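Local structure of CIR protein (Plasmodium chabaudi chabaudi, 6ZYV) at residues 121-124 and 125-129; 184-187 and 188-191. The protein is of unknown function but belongs to the PIR (Cir/Yir/Bir) variant antigen family of malaria parasites and is probably displayed at the infected red blood cell. The protein carries 5 engineered substitutions. One frame throughout, in Å; residues are numbered along the deposited sequence.

Interaction 1 (121-124 and 125-129); sequences NTNY and ASHVS. Engineered in segment 125-129: Ala125 (natural residue Thr).
Backbone bonds tie the two halves of the short helix 122-127 together: His127 N donates to Asn123 O, and Val128 N reaches Tyr124 O at 3.1 Å, just where the chain leaves helical geometry. A side-chain bond adds to them at Thr122 O, which accepts from Ser126 OG at 3.0 Å; the hydroxyl folds back over its own backbone (chi1 45°) to reach it.

At the start of the helix Asn121 is the N-cap. Its OD1 takes both Asn123 N, at 3.1 Å, and Asn123 ND2, at 3.0 Å, the latter in its carbonyl plane. With Asn123 ND2 bonded to Asn121 OD1, the Asn123 amide lies alongside the His127 imidazole, planes 9° apart, its OD1 at the ring edge 3.6 Å from CD2. Asn121 ND2 is held by Tyr41 O and Ser60 OG.

Apolar contact falls to Tyr124 and Val128, where Tyr124 CD1 meets Val128 CG2 at 3.8 Å. The phenol runs on toward helices 55-71 and 134-149, and its OH bonds to Tyr114.

Asn121 thus serves the helix through OD1 and its surroundings through ND2, which would fix the amide's rotation and hold OD1 toward the helix start.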
loop_
_atom_site.group_PDB
_atom_site.type_symbol
_atom_site.label_atom_id
_atom_site.label_comp_id
_atom_site.label_asym_id
_atom_site.label_seq_id
_atom_site.Cartn_x
_atom_site.Cartn_y
_atom_site.Cartn_z
ATOM N N ASN A 121 -4.362 -0.430 19.540
ATOM C CA ASN A 121 -3.803 0.908 19.616
ATOM C C ASN A 121 -4.961 1.897 19.802
ATOM O O ASN A 121 -5.896 1.937 18.999
ATOM C CB ASN A 121 -3.067 1.223 18.333
ATOM C CG ASN A 121 -2.152 2.393 18.430
ATOM O OD1 ASN A 121 -2.445 3.409 19.077
ATOM N ND2 ASN A 121 -1.010 2.274 17.786
ATOM N N THR A 122 -4.890 2.712 20.856
ATOM C CA THR A 122 -5.955 3.681 21.156
ATOM C C THR A 122 -6.139 4.765 20.067
ATOM O O THR A 122 -7.226 5.322 19.901
ATOM C CB THR A 122 -5.714 4.270 22.530
ATOM O OG1 THR A 122 -6.856 5.038 22.874
ATOM C CG2 THR A 122 -4.428 5.108 22.601
ATOM N N ASN A 123 -5.100 4.990 19.275
ATOM C CA ASN A 123 -5.065 5.958 18.189
ATOM C C ASN A 123 -5.798 5.536 16.929
ATOM O O ASN A 123 -6.074 6.370 16.067
ATOM C CB ASN A 123 -3.620 6.282 17.888
ATOM C CG ASN A 123 -2.996 6.985 19.062
ATOM O OD1 ASN A 123 -3.321 8.121 19.345
ATOM N ND2 ASN A 123 -2.125 6.324 19.794
ATOM N N TYR A 124 -6.107 4.236 16.811
ATOM C CA TYR A 124 -6.818 3.699 15.678
ATOM C C TYR A 124 -8.291 4.156 15.726
ATOM O O TYR A 124 -8.800 4.679 14.737
ATOM C CB TYR A 124 -6.704 2.163 15.687
ATOM C CG TYR A 124 -7.413 1.497 14.538
ATOM C CD1 TYR A 124 -6.992 1.693 13.231
ATOM C CD2 TYR A 124 -8.484 0.647 14.758
ATOM C CE1 TYR A 124 -7.625 1.066 12.169
ATOM C CE2 TYR A 124 -9.124 0.007 13.702
ATOM C CZ TYR A 124 -8.697 0.228 12.408
ATOM O OH TYR A 124 -9.326 -0.375 11.347
ATOM N N ALA A 125 -8.958 4.001 16.878
ATOM C CA ALA A 125 -10.352 4.433 17.010
ATOM C C ALA A 125 -10.520 5.982 16.998
ATOM O O ALA A 125 -11.506 6.482 16.442
ATOM C CB ALA A 125 -10.964 3.852 18.275
ATOM N N SER A 126 -9.547 6.729 17.554
ATOM C CA SER A 126 -9.679 8.184 17.621
ATOM C C SER A 126 -9.198 8.961 16.385
ATOM O O SER A 126 -9.701 10.060 16.145
ATOM C CB SER A 126 -9.023 8.741 18.884
ATOM O OG SER A 126 -7.744 8.189 19.154
ATOM N N HIS A 127 -8.241 8.431 15.615
ATOM C CA HIS A 127 -7.713 9.161 14.464
ATOM C C HIS A 127 -8.174 8.600 13.123
ATOM O O HIS A 127 -8.347 9.379 12.173
ATOM C CB HIS A 127 -6.192 9.299 14.561
ATOM C CG HIS A 127 -5.823 10.150 15.740
ATOM N ND1 HIS A 127 -6.479 11.354 15.954
ATOM C CD2 HIS A 127 -4.924 9.971 16.729
ATOM C CE1 HIS A 127 -5.993 11.842 17.077
ATOM N NE2 HIS A 127 -5.007 11.097 17.543
ATOM N N VAL A 128 -8.441 7.292 13.050
ATOM C CA VAL A 128 -8.985 6.728 11.814
ATOM C C VAL A 128 -10.502 6.867 11.903
ATOM O O VAL A 128 -11.127 6.185 12.713
ATOM C CB VAL A 128 -8.545 5.285 11.525
ATOM C CG1 VAL A 128 -9.078 4.856 10.172
ATOM C CG2 VAL A 128 -7.020 5.162 11.564
ATOM N N SER A 129 -11.074 7.810 11.138
ATOM C CA SER A 129 -12.494 8.146 11.180
ATOM C C SER A 129 -13.456 6.954 11.159
ATOM O O SER A 129 -14.416 6.897 11.945
ATOM C CB SER A 129 -12.843 9.116 10.053
ATOM O OG SER A 129 -12.082 10.308 10.152
#

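Interaction 2 (184-187 and 188-191); sequences DAQN and FVDE
Gln186 bends at chi2 (72°) so that its amide turns along the helix toward the next turn, where NE2 meets two neighbours on the same side. It comes within 3.6 Å of Val189 CG2 and stands 3.7 Å from Asp190 OD1, the latter an approach too long to count as more than a loose polar contact. The amide and the carboxylate are turned 44° against each other, neither stacked nor coplanar. The Asp190 carboxylate lies back over the preceding turn, its CG 3.3 Å from Gln186 O, while the backbone N of Asp190 donates to that same oxygen.

Val189 spreads its two methyls over different carbonyls: CG1 is 3.4 Å from Ala185 O and CG2 equally near Gln186 O. All this rides on regular alpha-helical geometry within helix 181-198, with i to i+4 bonds from Phe188 N, Val189 N, Asp190 N and Glu191 N to the carbonyls of Asp184, Ala185, Gln186 and Asn187. The helix packs against helices 154-174 and 213-226 in this largely helical ectodomain.

Phe188 leaves the helix in another direction from Gln186 and Asp190. With CG anti to the backbone N (chi1 174°), its ring is carried away from the preceding turn, toward Ile160, Leu164 and Met167 of helix 154-174, and meets the Tyr219 ring with the planes at about 20°; its CB remains 3.3 Å from Asp184 O. Glu191 extends beyond CG, and its OE1 bonds to Ser163 OG, while Asp184 OD2 is taken by Tyr178 OH.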
loop_
_atom_site.group_PDB
_atom_site.type_symbol
_atom_site.label_atom_id
_atom_site.label_comp_id
_atom_site.label_asym_id
_atom_site.label_seq_id
_atom_site.Cartn_x
_atom_site.Cartn_y
_atom_site.Cartn_z
ATOM N N ASP A 184 10.021 3.128 -19.352
ATOM C CA ASP A 184 9.689 2.546 -18.054
ATOM C C ASP A 184 8.373 1.771 -18.065
ATOM O O ASP A 184 8.289 0.731 -17.416
ATOM C CB ASP A 184 9.699 3.600 -16.942
ATOM C CG ASP A 184 11.073 4.170 -16.629
ATOM O OD1 ASP A 184 12.081 3.633 -17.163
ATOM O OD2 ASP A 184 11.143 5.162 -15.859
ATOM N N ALA A 185 7.359 2.266 -18.796
ATOM C CA ALA A 185 6.073 1.606 -18.916
ATOM C C ALA A 185 6.228 0.275 -19.655
ATOM O O ALA A 185 5.619 -0.713 -19.250
ATOM C CB ALA A 185 5.082 2.506 -19.637
ATOM N N GLN A 186 7.089 0.226 -20.689
ATOM C CA GLN A 186 7.363 -1.008 -21.432
ATOM C C GLN A 186 8.082 -2.028 -20.555
ATOM O O GLN A 186 7.725 -3.201 -20.589
ATOM C CB GLN A 186 8.147 -0.741 -22.731
ATOM C CG GLN A 186 8.154 -1.963 -23.699
ATOM C CD GLN A 186 6.840 -2.296 -24.413
ATOM O OE1 GLN A 186 6.324 -1.519 -25.237
ATOM N NE2 GLN A 186 6.260 -3.462 -24.114
ATOM N N ASN A 187 9.045 -1.584 -19.731
ATOM C CA ASN A 187 9.717 -2.482 -18.790
ATOM C C ASN A 187 8.719 -2.977 -17.728
ATOM O O ASN A 187 8.771 -4.137 -17.333
ATOM C CB ASN A 187 10.891 -1.787 -18.110
ATOM C CG ASN A 187 12.083 -1.583 -19.017
ATOM O OD1 ASN A 187 12.233 -2.250 -20.034
ATOM N ND2 ASN A 187 12.959 -0.669 -18.671
ATOM N N PHE A 188 7.822 -2.102 -17.267
ATOM C CA PHE A 188 6.804 -2.436 -16.284
ATOM C C PHE A 188 5.835 -3.524 -16.802
ATOM O O PHE A 188 5.595 -4.499 -16.096
ATOM C CB PHE A 188 6.047 -1.169 -15.855
ATOM C CG PHE A 188 4.874 -1.466 -14.941
ATOM C CD1 PHE A 188 5.076 -1.765 -13.596
ATOM C CD2 PHE A 188 3.581 -1.511 -15.440
ATOM C CE1 PHE A 188 3.999 -2.095 -12.773
ATOM C CE2 PHE A 188 2.518 -1.855 -14.627
ATOM C CZ PHE A 188 2.725 -2.115 -13.292
ATOM N N VAL A 189 5.286 -3.366 -18.019
ATOM C CA VAL A 189 4.365 -4.346 -18.576
ATOM C C VAL A 189 5.075 -5.695 -18.818
ATOM O O VAL A 189 4.471 -6.749 -18.580
ATOM C CB VAL A 189 3.557 -3.844 -19.807
ATOM C CG1 VAL A 189 2.783 -2.580 -19.484
ATOM C CG2 VAL A 189 4.387 -3.702 -21.062
ATOM N N ASP A 190 6.362 -5.671 -19.211
ATOM C CA ASP A 190 7.127 -6.910 -19.399
ATOM C C ASP A 190 7.368 -7.591 -18.040
ATOM O O ASP A 190 7.257 -8.800 -17.936
ATOM C CB ASP A 190 8.476 -6.623 -20.080
ATOM C CG ASP A 190 8.381 -6.252 -21.556
ATOM O OD1 ASP A 190 7.282 -6.382 -22.138
ATOM O OD2 ASP A 190 9.407 -5.831 -22.129
ATOM N N GLU A 191 7.678 -6.808 -17.005
ATOM C CA GLU A 191 7.907 -7.303 -15.652
ATOM C C GLU A 191 6.611 -7.913 -15.079
ATOM O O GLU A 191 6.645 -8.959 -14.438
ATOM C CB GLU A 191 8.398 -6.157 -14.756
ATOM C CG GLU A 191 8.800 -6.611 -13.366
ATOM C CD GLU A 191 9.071 -5.501 -12.358
ATOM O OE1 GLU A 191 8.935 -4.312 -12.730
ATOM O OE2 GLU A 191 9.412 -5.820 -11.193
#

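In the fold
Interactions 1 and 2 lie on opposite sides of the chain's centre, their own centres 39 Å apart and their nearest atoms about 27 Å apart, with no touch between them. They follow in series along the chain: residues 121-129 form and end the short helix 122-127, while 184-191 lie within the much longer helix 181-198. Helices 134-149 and 154-174 come between them in sequence. Side chains of the short helix at interaction 1 pack on helices 55-71 and 134-149, whereas those of interaction 2 pack on helices 154-174 and 213-226. The modelled ectodomain is mainly helical with no strand, and each contact is local to its own helical region, without direct bearing on the other.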